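Local atomic coordinates of glucoamylase (Thermoanaerobacterium thermosaccharolyticum, PDB entry 1LF6), a protein that hydrolyses terminal alpha-1,4-linked glucose residues from the non-reducing ends of starch-like chains, releasing beta-D-glucose. Residues A[435-440]-A[573-578]. Sequence-based numbering, arbitrary orientation.
Sequences ERWEEI and WYRYNH
Arg575 lies over one face of the Trp437 indole, its NE 3.5 Å from Trp437 CD2, while CG of Arg436 sits above the centre of the opposite face. The guanidinium does not lie flat on the ring: the two planes are 60° apart, and CZ stands off-centre, 4.2 Å from the centroid of the five-membered ring, in a cation-pi contact. A bend at chi3 (88°) turns this head group along the indole toward Glu439. There NH2 forms a long salt bridge of 3.5 Å with Glu439 OE2, and Arg575 NH1 donates to a water that lies 2.8 Å from Trp437 O. Tyr576 comes in beside the indole, its ring edge toward Trp437 CD1, which is 3.7 Å from Tyr576 CD2; the ring planes are inclined at 40°. Tyr576 OH reaches to 2.6 Å from Glu439 OE1, an oxygen also salt-bridged to Arg504, while the indole NE1 is hydrogen-bonded to Asp533. Glu435 OE1 accepts hydrogen bonds from the backbone N of both Glu439 and Ile440. Glu435 and Glu438, the probable proton acceptor and donor of this family 15 (alpha/alpha) barrel enzyme, belong to a type I turn whose Trp437 is sandwiched between the Arg575 guanidinium and the aliphatic part of Arg436. Arg504 also pairs with Glu435, and such a largely buried cluster of alternating charges would be expected to stabilise both Arg575 and Glu439 in their ionised forms.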
loop_
_atom_site.group_PDB
_atom_site.type_symbol
_atom_site.label_atom_id
_atom_site.label_comp_id
_atom_site.label_asym_id
_atom_site.label_seq_id
_atom_site.Cartn_x
_atom_site.Cartn_y
_atom_site.Cartn_z
ATOM N N GLU A 435 10.512 18.232 3.371
ATOM C CA GLU A 435 9.722 17.814 4.516
ATOM C C GLU A 435 9.063 16.488 4.161
ATOM O O GLU A 435 9.329 15.941 3.087
ATOM C CB GLU A 435 8.694 18.889 4.882
ATOM C CG GLU A 435 8.112 19.659 3.698
ATOM C CD GLU A 435 7.409 18.760 2.688
ATOM O OE1 GLU A 435 8.021 18.408 1.661
ATOM O OE2 GLU A 435 6.242 18.403 2.927
ATOM N N ARG A 436 8.200 15.970 5.029
ATOM C CA ARG A 436 7.624 14.650 4.775
ATOM C C ARG A 436 6.775 14.421 3.519
ATOM O O ARG A 436 6.547 13.278 3.137
ATOM C CB ARG A 436 6.881 14.155 6.020
ATOM C CG ARG A 436 5.585 14.840 6.357
ATOM C CD ARG A 436 5.007 14.210 7.621
ATOM N NE ARG A 436 3.658 14.670 7.940
ATOM C CZ ARG A 436 2.884 14.111 8.864
ATOM N NH1 ARG A 436 1.666 14.583 9.094
ATOM N NH2 ARG A 436 3.329 13.074 9.560
ATOM N N TRP A 437 6.308 15.481 2.867
ATOM C CA TRP A 437 5.530 15.286 1.652
ATOM C C TRP A 437 6.495 15.173 0.464
ATOM O O TRP A 437 6.076 14.984 -0.678
ATOM C CB TRP A 437 4.542 16.434 1.447
ATOM C CG TRP A 437 3.532 16.581 2.571
ATOM C CD1 TRP A 437 3.074 17.752 3.105
ATOM C CD2 TRP A 437 2.868 15.527 3.294
ATOM N NE1 TRP A 437 2.175 17.496 4.118
ATOM C CE2 TRP A 437 2.030 16.140 4.253
ATOM C CE3 TRP A 437 2.901 14.127 3.224
ATOM C CZ2 TRP A 437 1.231 15.403 5.139
ATOM C CZ3 TRP A 437 2.104 13.391 4.109
ATOM C CH2 TRP A 437 1.282 14.033 5.053
ATOM N N GLU A 438 7.791 15.291 0.759
ATOM C CA GLU A 438 8.864 15.167 -0.235
ATOM C C GLU A 438 8.834 16.214 -1.343
ATOM O O GLU A 438 9.185 15.914 -2.488
ATOM C CB GLU A 438 8.801 13.781 -0.871
ATOM C CG GLU A 438 8.555 12.654 0.121
ATOM C CD GLU A 438 8.697 11.289 -0.513
ATOM O OE1 GLU A 438 7.757 10.842 -1.208
ATOM O OE2 GLU A 438 9.764 10.669 -0.333
ATOM N N GLU A 439 8.452 17.442 -1.013
ATOM C CA GLU A 439 8.328 18.474 -2.040
ATOM C C GLU A 439 9.129 19.757 -1.887
ATOM O O GLU A 439 9.508 20.377 -2.880
ATOM C CB GLU A 439 6.848 18.846 -2.181
ATOM C CG GLU A 439 5.934 17.631 -2.300
ATOM C CD GLU A 439 4.460 17.992 -2.238
ATOM O OE1 GLU A 439 4.097 18.894 -1.453
ATOM O OE2 GLU A 439 3.660 17.358 -2.956
ATOM N N ILE A 440 9.399 20.165 -0.659
ATOM C CA ILE A 440 10.097 21.424 -0.461
ATOM C C ILE A 440 11.012 21.394 0.751
ATOM O O ILE A 440 10.774 20.637 1.698
ATOM C CB ILE A 440 9.061 22.551 -0.295
ATOM C CG1 ILE A 440 9.748 23.915 -0.236
ATOM C CG2 ILE A 440 8.213 22.286 0.946
ATOM C CD1 ILE A 440 8.756 25.068 -0.265
ATOM N N TRP A 573 -8.669 16.266 6.792
ATOM C CA TRP A 573 -7.938 17.464 6.414
ATOM C C TRP A 573 -7.093 17.267 5.160
ATOM O O TRP A 573 -6.740 16.138 4.821
ATOM C CB TRP A 573 -6.995 17.873 7.551
ATOM C CG TRP A 573 -7.675 18.372 8.782
ATOM C CD1 TRP A 573 -7.751 19.667 9.197
ATOM C CD2 TRP A 573 -8.413 17.598 9.744
ATOM N NE1 TRP A 573 -8.490 19.756 10.352
ATOM C CE2 TRP A 573 -8.911 18.502 10.709
ATOM C CE3 TRP A 573 -8.706 16.229 9.880
ATOM C CZ2 TRP A 573 -9.686 18.087 11.799
ATOM C CZ3 TRP A 573 -9.478 15.815 10.962
ATOM C CH2 TRP A 573 -9.957 16.744 11.908
ATOM N N TYR A 574 -6.783 18.369 4.472
ATOM C CA TYR A 574 -5.897 18.338 3.300
ATOM C C TYR A 574 -4.503 18.398 3.926
ATOM O O TYR A 574 -4.365 18.794 5.085
ATOM C CB TYR A 574 -6.061 19.591 2.435
ATOM C CG TYR A 574 -7.389 19.737 1.731
ATOM C CD1 TYR A 574 -7.640 19.073 0.536
ATOM C CD2 TYR A 574 -8.390 20.559 2.256
ATOM C CE1 TYR A 574 -8.853 19.224 -0.128
ATOM C CE2 TYR A 574 -9.610 20.715 1.602
ATOM C CZ TYR A 574 -9.833 20.046 0.411
ATOM O OH TYR A 574 -11.031 20.206 -0.248
ATOM N N ARG A 575 -3.478 18.036 3.163
ATOM C CA ARG A 575 -2.100 18.079 3.660
ATOM C C ARG A 575 -1.656 19.529 3.876
ATOM O O ARG A 575 -0.846 19.810 4.755
ATOM C CB ARG A 575 -1.148 17.430 2.657
ATOM C CG ARG A 575 -1.555 16.048 2.198
ATOM C CD ARG A 575 -0.944 15.776 0.824
ATOM N NE ARG A 575 0.384 15.211 0.876
ATOM C CZ ARG A 575 1.256 15.256 -0.128
ATOM N NH1 ARG A 575 2.450 14.698 0.010
ATOM N NH2 ARG A 575 0.953 15.883 -1.252
ATOM N N TYR A 576 -2.175 20.434 3.047
ATOM C CA TYR A 576 -1.863 21.869 3.125
ATOM C C TYR A 576 -2.650 22.591 2.036
ATOM O O TYR A 576 -3.113 21.957 1.090
ATOM C CB TYR A 576 -0.357 22.114 2.938
ATOM C CG TYR A 576 0.218 21.546 1.656
ATOM C CD1 TYR A 576 0.106 22.238 0.444
ATOM C CD2 TYR A 576 0.855 20.305 1.646
ATOM C CE1 TYR A 576 0.612 21.707 -0.739
ATOM C CE2 TYR A 576 1.364 19.764 0.462
ATOM C CZ TYR A 576 1.238 20.472 -0.722
ATOM O OH TYR A 576 1.730 19.935 -1.890
ATOM N N ASN A 577 -2.807 23.907 2.162
ATOM C CA ASN A 577 -3.563 24.660 1.162
ATOM C C ASN A 577 -2.892 24.606 -0.203
ATOM O O ASN A 577 -1.668 24.694 -0.303
ATOM C CB ASN A 577 -3.708 26.138 1.558
ATOM C CG ASN A 577 -3.384 26.397 3.006
ATOM O OD1 ASN A 577 -2.276 26.123 3.466
ATOM N ND2 ASN A 577 -4.356 26.939 3.740
ATOM N N HIS A 578 -3.710 24.464 -1.241
ATOM C CA HIS A 578 -3.250 24.429 -2.627
ATOM C C HIS A 578 -2.521 23.156 -3.034
ATOM O O HIS A 578 -1.823 23.126 -4.047
ATOM C CB HIS A 578 -2.377 25.653 -2.911
ATOM C CG HIS A 578 -3.022 26.945 -2.515
ATOM N ND1 HIS A 578 -4.198 27.390 -3.078
ATOM C CD2 HIS A 578 -2.681 27.866 -1.581
ATOM C CE1 HIS A 578 -4.557 28.527 -2.508
ATOM N NE2 HIS A 578 -3.653 28.838 -1.596
HETATM O O HOH W 1 3.834 14.023 -2.035
#